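Long-range contacts in possible prolidase (Bifidobacterium longum NCC2705, PDB 2P9B), which is a putative prolidase of the amidohydrolase family that probably hydrolyses carbon-nitrogen bonds, its true substrate not being established: residues P13-A19 with N33-G39; T123-V129 with Q353-W357; P157-A161 with L386-T392; P293-L299 with R358-L363. All coordinates share one frame; numbering follows the deposited sequence.

Contact 1: residues P13-A19 with N33-G39; sequences PFALAHA and NMTIVVG
Ala19 O receives the N-H of Met34 at 2.8 Å, and Met34 O takes the N-H of Ala19, which ties the end of an antiparallel strand pair at a G1 beta bulge. These are the inner strands of a four-stranded mixed sheet, with 60-63 beside 14-17 and 44-49 beside 34-38. Phe14 with Val38 and Leu16 with Ile36 are hydrogen-bonded pairs, Ala15 with Val37 a non-hydrogen-bonded one; the short axes run at 166° and 4.5 Å. At the bulge His18 and Ala19 both face Met34, and the register slips by one residue. There the His18 ring and the Asn33 amide lie side by side, their planes 11° apart, and ND1 of His18 donates to OD1 of Asn33 at 3.0 Å, within both planes. Thr35 turns OG1 over Ala17 CB, but its hydroxyl bonds to Ser50.

On the face shared by Phe14, Leu16, Ile36 and Val38, a chi1 of 65° sets the Phe14 ring between its own backbone N and carbonyl carbon and swings it over Val38, whose CB stands 3.8 Å from the ring centroid in a CH-pi contact. An alanine at Phe14 is likely to leave Val38 without this aromatic cover and open a gap beside it. Leu16 and Ile36 continue this face onto Val69. The closest touch of the two side chains is Phe14 CZ to Val38 CG2, 3.4 Å.

Contact 2: residues T123-V129 with Q353-W357; sequences TLLESGV and QYATW
Leu124 lays its branched end across the start of segment 353-357: CD2 comes to 3.1 Å from the carbonyl O of Gln353, a tight apolar-to-oxygen approach, while CD1 lies 3.7 Å from Gln353 OE1. That amide is held from elsewhere, OE1 by Thr346 and NE2 by the backbone O of His79. Thr123 CG2, placed anti to its backbone N, meets Gln353 CB at 3.8 Å and also touches Tyr354 CB, reaching the rim of the phenol ring near its plane.

The polar link is indirect. Water 1 donates to Ser127 OG and to Gln353 O (2.7 Å), and bonds to Thr356 OG1 at 2.6 Å, bridging the segments at three points. Ser127 OG in turn donates to Leu124 O at 2.6 Å, which fixes the hydroxyl that the water meets. Thr356 OG1 has a further partner in Asn75, and Val129 CG2 packs against this same oxygen at 3.5 Å.

Segment 353-357 leads into helix 356-367. In segment 123-129, helix 113-126 ends in a Schellman motif at Gly128 and passes into strand 129-134, completing a beta-alpha-beta crossover from the parallel strand 68-78, consistent with a TIM-barrel-type fold.

Contact 3: residues P157-A161 with L386-T392; sequences PRILA and LGVDAET
Arg158 runs its chain out straight, CG anti to the backbone N (chi1 175°) and the next torsion also extended, before a bend at chi3 of -63° turns the guanidinium past Glu391 and Thr392. Glu391 meets it from the opposite direction with CG lodged between its own N and carbonyl carbon. The two groups slide past one another rather than pairing end to end: their planes are 48° apart, and the salt bridge from Arg158 NE to Glu391 OE1 is long, at 3.7 Å. Water 2 bridges the two groups, accepting from Arg158 NH2 at 3.0 Å and donating to Glu391 OE1. Thr392 CG2 lies over a guanidinium face, 3.6 Å from NH1 of Arg158.

The arginine has stronger partners beyond the pair, since NH1 bonds to Thr131 and forms a salt bridge with Asp402, which also accepts from Thr392 OG1 and so ties the two together.

Farther along the strand the contact becomes apolar. Leu160 CD2 approaches Leu386 CB at 4.0 Å and the carbonyl O of Leu386 at 3.5 Å, while its CD1 touches Val388 CG1 at 4.3 Å. Helix 141-150 joins strand 129-134 to its parallel neighbour 158-160, a beta-alpha-beta unit consistent with the TIM-barrel clan, and segment 386-392, which follows helix 371-385, runs alongside, with Leu386 also resting on Ile74 and Ala76 of strand 68-78.

Contact 4: residues P293-L299 with R358-L363; sequences PTLSAGL and RELELL
Glu359 and Leu295 cross at about a right angle, and this buried glutamate of helix 356-367 binds backbone N-H groups at the start of helix 295-303, which follows strand 290-292 of a parallel sheet. With CG anti to the backbone N and a bend at chi2 (65°), Glu359 takes bonds on both oxygens. OE2 accepts the N-H of Leu295 at 2.9 Å through its syn lone pair; OE1 likewise takes Ser296 N at 2.8 Å and is met by Ser296 OG, at 2.7 Å, nearly along its C-O axis. Water 3 accepts from Thr294 N and probably donates to Glu359 OE2. Three protein donors, two N-H groups and one hydroxyl, thus fix the carboxylate, and the helix start would probably favour its charge. A glutamine in its place is likely to lose one of these grips, its amide nitrogen facing an N-H donor.

Leu299 and Leu362 reach toward each other tip to tip, CD1 to CD2 at 3.8 Å, while Leu295 CB touches Leu362 CD1 and Leu295 CD1 approaches Leu363 CD2.

The short helix axes cross at 79°, 9.8 Å apart; helix 313-335 packs on Leu295 and Leu299, and Tyr449 of helix 439-449 touches Leu299 and Leu362.

Contact 1 joins strands of a four-stranded mixed sheet, its centre 23 Å from those of contacts 2 and 3 and 32 Å from that of contact 4. Contacts 2 and 4 share helix 356-367, their segments adjoining at Trp357 and Arg358, with centres 14 Å apart. Contacts 2 and 3 touch directly: Val129 O lies 3.7 Å from Pro157 CB. Contacts 3 and 4 stay about 11 Å apart at their nearest atoms. His77, His79 and Asp345 may form an empty metal site; Thr294 of contact 4 touches this group, and Gln353 of contact 2 lies near it.

Contact 1: residues P13-A19 with N33-G39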
loop_
_atom_site.group_PDB
_atom_site.type_symbol
_atom_site.label_atom_id
_atom_site.label_comp_id
_atom_site.label_asym_id
_atom_site.label_seq_id
_atom_site.Cartn_x
_atom_site.Cartn_y
_atom_site.Cartn_z
ATOM N N PRO A 13 -5.360 -20.682 18.774
ATOM C CA PRO A 13 -5.748 -21.357 17.530
ATOM C C PRO A 13 -7.255 -21.365 17.323
ATOM O O PRO A 13 -8.020 -21.457 18.283
ATOM C CB PRO A 13 -5.164 -22.757 17.700
ATOM C CG PRO A 13 -5.192 -22.958 19.185
ATOM C CD PRO A 13 -4.714 -21.626 19.704
ATOM N N PHE A 14 -7.680 -21.267 16.067
ATOM C CA PHE A 14 -9.103 -21.255 15.756
ATOM C C PHE A 14 -9.381 -21.739 14.341
ATOM O O PHE A 14 -8.465 -21.975 13.556
ATOM C CB PHE A 14 -9.652 -19.836 15.921
ATOM C CG PHE A 14 -9.079 -18.845 14.940
ATOM C CD1 PHE A 14 -9.667 -18.657 13.691
ATOM C CD2 PHE A 14 -7.941 -18.109 15.261
ATOM C CE1 PHE A 14 -9.131 -17.747 12.776
ATOM C CE2 PHE A 14 -7.397 -17.199 14.359
ATOM C CZ PHE A 14 -7.991 -17.015 13.114
ATOM N N ALA A 15 -10.660 -21.883 14.023
ATOM C CA ALA A 15 -11.066 -22.310 12.695
ATOM C C ALA A 15 -12.271 -21.486 12.270
ATOM O O ALA A 15 -13.251 -21.383 13.009
ATOM C CB ALA A 15 -11.415 -23.794 12.697
ATOM N N LEU A 16 -12.180 -20.879 11.093
ATOM C CA LEU A 16 -13.275 -20.082 10.549
ATOM C C LEU A 16 -13.943 -20.984 9.526
ATOM O O LEU A 16 -13.345 -21.295 8.499
ATOM C CB LEU A 16 -12.732 -18.829 9.859
ATOM C CG LEU A 16 -13.753 -17.971 9.101
ATOM C CD1 LEU A 16 -14.763 -17.380 10.070
ATOM C CD2 LEU A 16 -13.014 -16.863 8.350
ATOM N N ALA A 17 -15.177 -21.400 9.800
ATOM C CA ALA A 17 -15.871 -22.315 8.899
ATOM C C ALA A 17 -17.066 -21.767 8.129
ATOM O O ALA A 17 -17.623 -20.719 8.463
ATOM C CB ALA A 17 -16.299 -23.558 9.679
ATOM N N HIS A 18 -17.440 -22.505 7.084
ATOM C CA HIS A 18 -18.583 -22.182 6.233
ATOM C C HIS A 18 -18.495 -20.854 5.494
ATOM O O HIS A 18 -19.512 -20.256 5.148
ATOM C CB HIS A 18 -19.863 -22.223 7.070
ATOM C CG HIS A 18 -20.031 -23.493 7.839
ATOM N ND1 HIS A 18 -20.061 -24.730 7.233
ATOM C CD2 HIS A 18 -20.152 -23.722 9.168
ATOM C CE1 HIS A 18 -20.193 -25.667 8.157
ATOM N NE2 HIS A 18 -20.249 -25.082 9.339
ATOM N N ALA A 19 -17.280 -20.402 5.227
ATOM C CA ALA A 19 -17.108 -19.140 4.540
ATOM C C ALA A 19 -16.866 -19.320 3.051
ATOM O O ALA A 19 -16.436 -20.380 2.597
ATOM C CB ALA A 19 -15.951 -18.368 5.155
ATOM N N ASN A 33 -18.215 -22.698 0.893
ATOM C CA ASN A 33 -18.264 -23.520 2.104
ATOM C C ASN A 33 -16.900 -24.090 2.480
ATOM O O ASN A 33 -16.677 -25.306 2.461
ATOM C CB ASN A 33 -19.287 -24.643 1.926
ATOM C CG ASN A 33 -19.657 -25.305 3.239
ATOM O OD1 ASN A 33 -19.697 -24.652 4.285
ATOM N ND2 ASN A 33 -19.954 -26.599 3.190
HETATM N N MSE A 34 -16.002 -23.178 2.837
HETATM C CA MSE A 34 -14.635 -23.489 3.214
HETATM C C MSE A 34 -14.343 -23.207 4.683
HETATM O O MSE A 34 -15.006 -22.393 5.319
HETATM C CB MSE A 34 -13.670 -22.648 2.372
HETATM C CG MSE A 34 -13.795 -22.822 0.863
HETATM SE SE MSE A 34 -13.418 -24.590 0.276
HETATM C CE MSE A 34 -11.555 -24.529 0.488
ATOM N N THR A 35 -13.331 -23.883 5.209
ATOM C CA THR A 35 -12.901 -23.668 6.576
ATOM C C THR A 35 -11.423 -23.306 6.525
ATOM O O THR A 35 -10.652 -23.912 5.781
ATOM C CB THR A 35 -13.061 -24.933 7.447
ATOM O OG1 THR A 35 -14.453 -25.203 7.643
ATOM C CG2 THR A 35 -12.379 -24.746 8.805
ATOM N N ILE A 36 -11.037 -22.294 7.290
ATOM C CA ILE A 36 -9.645 -21.887 7.355
ATOM C C ILE A 36 -9.224 -22.143 8.790
ATOM O O ILE A 36 -9.807 -21.591 9.725
ATOM C CB ILE A 36 -9.460 -20.391 7.030
ATOM C CG1 ILE A 36 -9.913 -20.102 5.595
ATOM C CG2 ILE A 36 -7.994 -20.009 7.199
ATOM C CD1 ILE A 36 -9.778 -18.643 5.185
ATOM N N VAL A 37 -8.220 -22.993 8.963
ATOM C CA VAL A 37 -7.736 -23.330 10.289
ATOM C C VAL A 37 -6.431 -22.600 10.575
ATOM O O VAL A 37 -5.480 -22.685 9.799
ATOM C CB VAL A 37 -7.508 -24.848 10.419
ATOM C CG1 VAL A 37 -7.052 -25.184 11.832
ATOM C CG2 VAL A 37 -8.795 -25.592 10.067
ATOM N N VAL A 38 -6.395 -21.888 11.694
ATOM C CA VAL A 38 -5.211 -21.127 12.080
ATOM C C VAL A 38 -4.554 -21.705 13.332
ATOM O O VAL A 38 -5.217 -21.931 14.345
ATOM C CB VAL A 38 -5.575 -19.645 12.329
ATOM C CG1 VAL A 38 -4.339 -18.862 12.739
ATOM C CG2 VAL A 38 -6.194 -19.043 11.065
ATOM N N GLY A 39 -3.246 -21.936 13.251
ATOM C CA GLY A 39 -2.511 -22.497 14.374
ATOM C C GLY A 39 -2.108 -21.493 15.438
ATOM O O GLY A 39 -2.325 -20.291 15.287
#

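Contact 2: residues T123-V129 with Q353-W357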
loop_
_atom_site.group_PDB
_atom_site.type_symbol
_atom_site.label_atom_id
_atom_site.label_comp_id
_atom_site.label_asym_id
_atom_site.label_seq_id
_atom_site.Cartn_x
_atom_site.Cartn_y
_atom_site.Cartn_z
ATOM N N THR A 123 -6.158 2.315 12.713
ATOM C CA THR A 123 -7.275 2.642 11.828
ATOM C C THR A 123 -7.138 1.835 10.534
ATOM O O THR A 123 -8.105 1.249 10.054
ATOM C CB THR A 123 -7.295 4.144 11.499
ATOM O OG1 THR A 123 -7.594 4.879 12.691
ATOM C CG2 THR A 123 -8.343 4.456 10.441
ATOM N N LEU A 124 -5.934 1.810 9.975
ATOM C CA LEU A 124 -5.679 1.049 8.755
ATOM C C LEU A 124 -6.031 -0.414 8.998
ATOM O O LEU A 124 -6.748 -1.026 8.204
ATOM C CB LEU A 124 -4.210 1.175 8.335
ATOM C CG LEU A 124 -3.866 2.427 7.531
ATOM C CD1 LEU A 124 -2.402 2.805 7.731
ATOM C CD2 LEU A 124 -4.177 2.173 6.062
ATOM N N LEU A 125 -5.544 -0.974 10.101
ATOM C CA LEU A 125 -5.842 -2.371 10.410
ATOM C C LEU A 125 -7.346 -2.609 10.546
ATOM O O LEU A 125 -7.878 -3.554 9.968
ATOM C CB LEU A 125 -5.126 -2.808 11.694
ATOM C CG LEU A 125 -5.360 -4.265 12.115
ATOM C CD1 LEU A 125 -4.891 -5.198 11.003
ATOM C CD2 LEU A 125 -4.605 -4.565 13.406
ATOM N N GLU A 126 -8.035 -1.746 11.294
ATOM C CA GLU A 126 -9.478 -1.900 11.485
ATOM C C GLU A 126 -10.246 -1.821 10.169
ATOM O O GLU A 126 -11.353 -2.355 10.064
ATOM C CB GLU A 126 -10.011 -0.837 12.456
ATOM C CG GLU A 126 -9.438 -0.964 13.864
ATOM C CD GLU A 126 -9.846 0.174 14.780
ATOM O OE1 GLU A 126 -10.074 1.293 14.281
ATOM O OE2 GLU A 126 -9.918 -0.053 16.004
ATOM N N SER A 127 -9.662 -1.158 9.171
ATOM C CA SER A 127 -10.307 -1.028 7.872
ATOM C C SER A 127 -10.046 -2.281 7.034
ATOM O O SER A 127 -10.546 -2.399 5.915
ATOM C CB SER A 127 -9.797 0.217 7.131
ATOM O OG SER A 127 -8.504 0.022 6.576
ATOM N N GLY A 128 -9.260 -3.203 7.583
ATOM C CA GLY A 128 -8.963 -4.444 6.883
ATOM C C GLY A 128 -7.605 -4.562 6.203
ATOM O O GLY A 128 -7.366 -5.523 5.468
ATOM N N VAL A 129 -6.715 -3.604 6.454
ATOM C CA VAL A 129 -5.372 -3.591 5.869
ATOM C C VAL A 129 -4.379 -4.235 6.842
ATOM O O VAL A 129 -4.077 -3.671 7.892
ATOM C CB VAL A 129 -4.930 -2.150 5.581
ATOM C CG1 VAL A 129 -3.599 -2.147 4.857
ATOM C CG2 VAL A 129 -5.993 -1.451 4.753
ATOM N N GLN A 353 -7.318 7.437 6.218
ATOM C CA GLN A 353 -6.487 6.295 6.591
ATOM C C GLN A 353 -7.263 4.999 6.381
ATOM O O GLN A 353 -6.675 3.943 6.158
ATOM C CB GLN A 353 -6.086 6.387 8.070
ATOM C CG GLN A 353 -5.188 7.572 8.423
ATOM C CD GLN A 353 -3.747 7.372 7.986
ATOM O OE1 GLN A 353 -3.402 6.349 7.385
ATOM N NE2 GLN A 353 -2.896 8.351 8.291
ATOM N N TYR A 354 -8.586 5.089 6.443
ATOM C CA TYR A 354 -9.438 3.914 6.299
ATOM C C TYR A 354 -10.019 3.692 4.904
ATOM O O TYR A 354 -10.824 2.780 4.712
ATOM C CB TYR A 354 -10.588 4.003 7.304
ATOM C CG TYR A 354 -11.378 5.298 7.195
ATOM C CD1 TYR A 354 -12.246 5.526 6.122
ATOM C CD2 TYR A 354 -11.231 6.304 8.146
ATOM C CE1 TYR A 354 -12.946 6.728 6.001
ATOM C CE2 TYR A 354 -11.925 7.509 8.035
ATOM C CZ TYR A 354 -12.778 7.715 6.961
ATOM O OH TYR A 354 -13.451 8.914 6.838
ATOM N N ALA A 355 -9.606 4.500 3.931
ATOM C CA ALA A 355 -10.166 4.395 2.590
ATOM C C ALA A 355 -9.361 3.619 1.553
ATOM O O ALA A 355 -9.471 3.883 0.362
ATOM C CB ALA A 355 -10.476 5.803 2.059
ATOM N N THR A 356 -8.571 2.644 1.986
ATOM C CA THR A 356 -7.795 1.875 1.020
ATOM C C THR A 356 -8.698 1.271 -0.065
ATOM O O THR A 356 -8.338 1.257 -1.240
ATOM C CB THR A 356 -7.011 0.738 1.719
ATOM O OG1 THR A 356 -6.034 1.307 2.595
ATOM C CG2 THR A 356 -6.305 -0.148 0.690
ATOM N N TRP A 357 -9.878 0.800 0.337
ATOM C CA TRP A 357 -10.815 0.171 -0.595
ATOM C C TRP A 357 -11.131 1.030 -1.821
ATOM O O TRP A 357 -11.346 0.509 -2.917
ATOM C CB TRP A 357 -12.131 -0.177 0.116
ATOM C CG TRP A 357 -12.973 1.031 0.410
ATOM C CD1 TRP A 357 -12.862 1.873 1.476
ATOM C CD2 TRP A 357 -13.982 1.592 -0.442
ATOM N NE1 TRP A 357 -13.733 2.931 1.338
ATOM C CE2 TRP A 357 -14.430 2.782 0.171
ATOM C CE3 TRP A 357 -14.543 1.205 -1.667
ATOM C CZ2 TRP A 357 -15.419 3.591 -0.403
ATOM C CZ3 TRP A 357 -15.523 2.011 -2.237
ATOM C CH2 TRP A 357 -15.949 3.192 -1.600
HETATM O O HOH W 1 -7.453 1.870 4.665
#

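Contact 3: residues P157-A161 with L386-T392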
loop_
_atom_site.group_PDB
_atom_site.type_symbol
_atom_site.label_atom_id
_atom_site.label_comp_id
_atom_site.label_asym_id
_atom_site.label_seq_id
_atom_site.Cartn_x
_atom_site.Cartn_y
_atom_site.Cartn_z
ATOM N N PRO A 157 -0.810 -3.796 12.164
ATOM C CA PRO A 157 -0.494 -4.383 10.862
ATOM C C PRO A 157 1.001 -4.626 10.705
ATOM O O PRO A 157 1.813 -4.112 11.478
ATOM C CB PRO A 157 -0.995 -3.325 9.889
ATOM C CG PRO A 157 -0.660 -2.042 10.623
ATOM C CD PRO A 157 -1.125 -2.360 12.035
ATOM N N ARG A 158 1.351 -5.425 9.705
ATOM C CA ARG A 158 2.748 -5.698 9.393
ATOM C C ARG A 158 3.197 -4.395 8.737
ATOM O O ARG A 158 2.545 -3.918 7.808
ATOM C CB ARG A 158 2.834 -6.862 8.404
ATOM C CG ARG A 158 4.232 -7.165 7.906
ATOM C CD ARG A 158 4.232 -8.373 6.973
ATOM N NE ARG A 158 3.810 -9.602 7.651
ATOM C CZ ARG A 158 2.569 -10.079 7.645
ATOM N NH1 ARG A 158 1.604 -9.441 6.994
ATOM N NH2 ARG A 158 2.293 -11.208 8.287
ATOM N N ILE A 159 4.296 -3.819 9.217
ATOM C CA ILE A 159 4.762 -2.542 8.694
ATOM C C ILE A 159 6.148 -2.486 8.064
ATOM O O ILE A 159 7.120 -3.000 8.623
ATOM C CB ILE A 159 4.755 -1.452 9.816
ATOM C CG1 ILE A 159 3.347 -1.280 10.385
ATOM C CG2 ILE A 159 5.275 -0.122 9.267
ATOM C CD1 ILE A 159 3.294 -0.317 11.578
ATOM N N LEU A 160 6.222 -1.885 6.879
ATOM C CA LEU A 160 7.505 -1.643 6.232
ATOM C C LEU A 160 7.654 -0.146 6.474
ATOM O O LEU A 160 6.931 0.656 5.883
ATOM C CB LEU A 160 7.464 -1.932 4.734
ATOM C CG LEU A 160 7.751 -3.375 4.322
ATOM C CD1 LEU A 160 6.574 -4.270 4.676
ATOM C CD2 LEU A 160 8.024 -3.407 2.828
ATOM N N ALA A 161 8.571 0.219 7.364
ATOM C CA ALA A 161 8.800 1.618 7.721
ATOM C C ALA A 161 9.941 2.230 6.921
ATOM O O ALA A 161 11.025 1.666 6.842
ATOM C CB ALA A 161 9.101 1.726 9.219
ATOM N N LEU A 386 6.025 -5.679 -2.216
ATOM C CA LEU A 386 6.636 -5.323 -0.934
ATOM C C LEU A 386 7.611 -6.371 -0.410
ATOM O O LEU A 386 8.211 -6.192 0.659
ATOM C CB LEU A 386 5.554 -5.064 0.115
ATOM C CG LEU A 386 4.591 -3.916 -0.195
ATOM C CD1 LEU A 386 3.668 -3.697 0.991
ATOM C CD2 LEU A 386 5.372 -2.649 -0.486
ATOM N N GLY A 387 7.765 -7.459 -1.159
ATOM C CA GLY A 387 8.685 -8.513 -0.764
ATOM C C GLY A 387 8.251 -9.375 0.409
ATOM O O GLY A 387 9.090 -9.959 1.105
ATOM N N VAL A 388 6.946 -9.478 0.633
ATOM C CA VAL A 388 6.444 -10.280 1.742
ATOM C C VAL A 388 5.506 -11.401 1.282
ATOM O O VAL A 388 4.776 -11.974 2.087
ATOM C CB VAL A 388 5.698 -9.393 2.766
ATOM C CG1 VAL A 388 6.679 -8.421 3.420
ATOM C CG2 VAL A 388 4.580 -8.620 2.071
ATOM N N ASP A 389 5.551 -11.725 -0.006
ATOM C CA ASP A 389 4.685 -12.757 -0.561
ATOM C C ASP A 389 4.907 -14.145 0.026
ATOM O O ASP A 389 4.030 -14.999 -0.050
ATOM C CB ASP A 389 4.837 -12.816 -2.083
ATOM C CG ASP A 389 6.275 -12.966 -2.519
ATOM O OD1 ASP A 389 7.083 -12.049 -2.250
ATOM O OD2 ASP A 389 6.597 -14.005 -3.134
ATOM N N ALA A 390 6.074 -14.374 0.610
ATOM C CA ALA A 390 6.348 -15.675 1.199
ATOM C C ALA A 390 5.548 -15.853 2.484
ATOM O O ALA A 390 5.220 -16.975 2.872
ATOM C CB ALA A 390 7.840 -15.819 1.486
ATOM N N GLU A 391 5.213 -14.746 3.140
ATOM C CA GLU A 391 4.480 -14.834 4.395
ATOM C C GLU A 391 3.045 -14.321 4.389
ATOM O O GLU A 391 2.282 -14.621 5.305
ATOM C CB GLU A 391 5.267 -14.120 5.495
ATOM C CG GLU A 391 5.317 -12.616 5.354
ATOM C CD GLU A 391 6.261 -11.971 6.352
ATOM O OE1 GLU A 391 6.218 -12.348 7.543
ATOM O OE2 GLU A 391 7.043 -11.087 5.944
ATOM N N THR A 392 2.656 -13.561 3.370
ATOM C CA THR A 392 1.292 -13.043 3.346
ATOM C C THR A 392 0.799 -12.751 1.933
ATOM O O THR A 392 1.518 -12.982 0.960
ATOM C CB THR A 392 1.185 -11.763 4.216
ATOM O OG1 THR A 392 -0.190 -11.397 4.367
ATOM C CG2 THR A 392 1.951 -10.607 3.574
HETATM O O HOH W 2 4.485 -13.131 9.175
#

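Contact 4: residues P293-L299 with R358-L363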
loop_
_atom_site.group_PDB
_atom_site.type_symbol
_atom_site.label_atom_id
_atom_site.label_comp_id
_atom_site.label_asym_id
_atom_site.label_seq_id
_atom_site.Cartn_x
_atom_site.Cartn_y
_atom_site.Cartn_z
ATOM N N PRO A 293 0.064 3.614 -8.732
ATOM C CA PRO A 293 -0.641 4.826 -9.172
ATOM C C PRO A 293 -1.119 5.802 -8.104
ATOM O O PRO A 293 -1.088 7.013 -8.320
ATOM C CB PRO A 293 -1.805 4.273 -9.996
ATOM C CG PRO A 293 -1.267 2.980 -10.523
ATOM C CD PRO A 293 -0.568 2.413 -9.307
ATOM N N THR A 294 -1.567 5.284 -6.965
ATOM C CA THR A 294 -2.081 6.127 -5.885
ATOM C C THR A 294 -3.096 7.139 -6.424
ATOM O O THR A 294 -3.025 8.333 -6.132
ATOM C CB THR A 294 -0.944 6.887 -5.154
ATOM O OG1 THR A 294 -0.439 7.930 -5.994
ATOM C CG2 THR A 294 0.196 5.941 -4.819
ATOM N N LEU A 295 -4.055 6.643 -7.202
ATOM C CA LEU A 295 -5.076 7.504 -7.783
ATOM C C LEU A 295 -5.860 8.254 -6.712
ATOM O O LEU A 295 -6.297 9.382 -6.930
ATOM C CB LEU A 295 -6.034 6.687 -8.651
ATOM C CG LEU A 295 -5.369 5.979 -9.838
ATOM C CD1 LEU A 295 -6.420 5.249 -10.654
ATOM C CD2 LEU A 295 -4.641 6.999 -10.702
ATOM N N SER A 296 -6.034 7.626 -5.557
ATOM C CA SER A 296 -6.750 8.248 -4.446
ATOM C C SER A 296 -6.142 9.580 -4.015
ATOM O O SER A 296 -6.839 10.441 -3.473
ATOM C CB SER A 296 -6.766 7.313 -3.233
ATOM O OG SER A 296 -7.584 6.189 -3.450
ATOM N N ALA A 297 -4.843 9.751 -4.239
ATOM C CA ALA A 297 -4.178 10.979 -3.827
ATOM C C ALA A 297 -4.291 12.123 -4.827
ATOM O O ALA A 297 -4.299 13.287 -4.439
ATOM C CB ALA A 297 -2.707 10.700 -3.521
ATOM N N GLY A 298 -4.397 11.803 -6.110
ATOM C CA GLY A 298 -4.475 12.861 -7.100
ATOM C C GLY A 298 -5.861 13.324 -7.503
ATOM O O GLY A 298 -6.101 14.526 -7.650
ATOM N N LEU A 299 -6.780 12.379 -7.668
ATOM C CA LEU A 299 -8.134 12.702 -8.099
ATOM C C LEU A 299 -8.912 13.724 -7.277
ATOM O O LEU A 299 -9.648 14.531 -7.842
ATOM C CB LEU A 299 -8.955 11.422 -8.247
ATOM C CG LEU A 299 -8.603 10.614 -9.499
ATOM C CD1 LEU A 299 -9.305 9.264 -9.470
ATOM C CD2 LEU A 299 -9.014 11.410 -10.739
ATOM N N ARG A 358 -11.168 2.343 -1.632
ATOM C CA ARG A 358 -11.483 3.262 -2.720
ATOM C C ARG A 358 -10.506 3.133 -3.883
ATOM O O ARG A 358 -10.889 3.306 -5.041
ATOM C CB ARG A 358 -11.483 4.708 -2.209
ATOM C CG ARG A 358 -11.780 5.747 -3.288
ATOM C CD ARG A 358 -13.259 5.768 -3.652
ATOM N NE ARG A 358 -14.053 6.404 -2.605
ATOM C CZ ARG A 358 -15.362 6.618 -2.684
ATOM N NH1 ARG A 358 -16.035 6.241 -3.763
ATOM N NH2 ARG A 358 -15.993 7.228 -1.691
ATOM N N GLU A 359 -9.249 2.821 -3.583
ATOM C CA GLU A 359 -8.236 2.697 -4.636
ATOM C C GLU A 359 -8.582 1.591 -5.623
ATOM O O GLU A 359 -8.298 1.706 -6.819
ATOM C CB GLU A 359 -6.847 2.435 -4.026
ATOM C CG GLU A 359 -5.678 2.467 -5.035
ATOM C CD GLU A 359 -5.441 3.838 -5.682
ATOM O OE1 GLU A 359 -5.986 4.853 -5.201
ATOM O OE2 GLU A 359 -4.690 3.895 -6.679
ATOM N N LEU A 360 -9.191 0.518 -5.132
ATOM C CA LEU A 360 -9.559 -0.580 -6.023
ATOM C C LEU A 360 -10.670 -0.133 -6.964
ATOM O O LEU A 360 -10.667 -0.474 -8.146
ATOM C CB LEU A 360 -10.008 -1.810 -5.228
ATOM C CG LEU A 360 -8.905 -2.603 -4.523
ATOM C CD1 LEU A 360 -8.406 -1.846 -3.301
ATOM C CD2 LEU A 360 -9.442 -3.961 -4.119
ATOM N N GLU A 361 -11.619 0.638 -6.441
ATOM C CA GLU A 361 -12.710 1.120 -7.281
ATOM C C GLU A 361 -12.177 2.063 -8.346
ATOM O O GLU A 361 -12.669 2.076 -9.477
ATOM C CB GLU A 361 -13.778 1.830 -6.441
ATOM C CG GLU A 361 -14.734 0.859 -5.763
ATOM C CD GLU A 361 -16.140 1.418 -5.600
ATOM O OE1 GLU A 361 -17.057 0.618 -5.313
ATOM O OE2 GLU A 361 -16.330 2.645 -5.750
ATOM N N LEU A 362 -11.160 2.842 -7.984
ATOM C CA LEU A 362 -10.557 3.785 -8.914
ATOM C C LEU A 362 -9.750 3.081 -10.006
ATOM O O LEU A 362 -9.729 3.539 -11.142
ATOM C CB LEU A 362 -9.671 4.788 -8.164
ATOM C CG LEU A 362 -10.404 5.715 -7.186
ATOM C CD1 LEU A 362 -9.400 6.607 -6.473
ATOM C CD2 LEU A 362 -11.427 6.565 -7.933
ATOM N N LEU A 363 -9.083 1.978 -9.670
ATOM C CA LEU A 363 -8.315 1.246 -10.676
ATOM C C LEU A 363 -9.276 0.646 -11.703
ATOM O O LEU A 363 -8.953 0.520 -12.884
ATOM C CB LEU A 363 -7.475 0.144 -10.026
ATOM C CG LEU A 363 -6.266 0.637 -9.218
ATOM C CD1 LEU A 363 -5.628 -0.536 -8.491
ATOM C CD2 LEU A 363 -5.252 1.303 -10.139
HETATM O O HOH W 3 -2.407 2.435 -6.279
#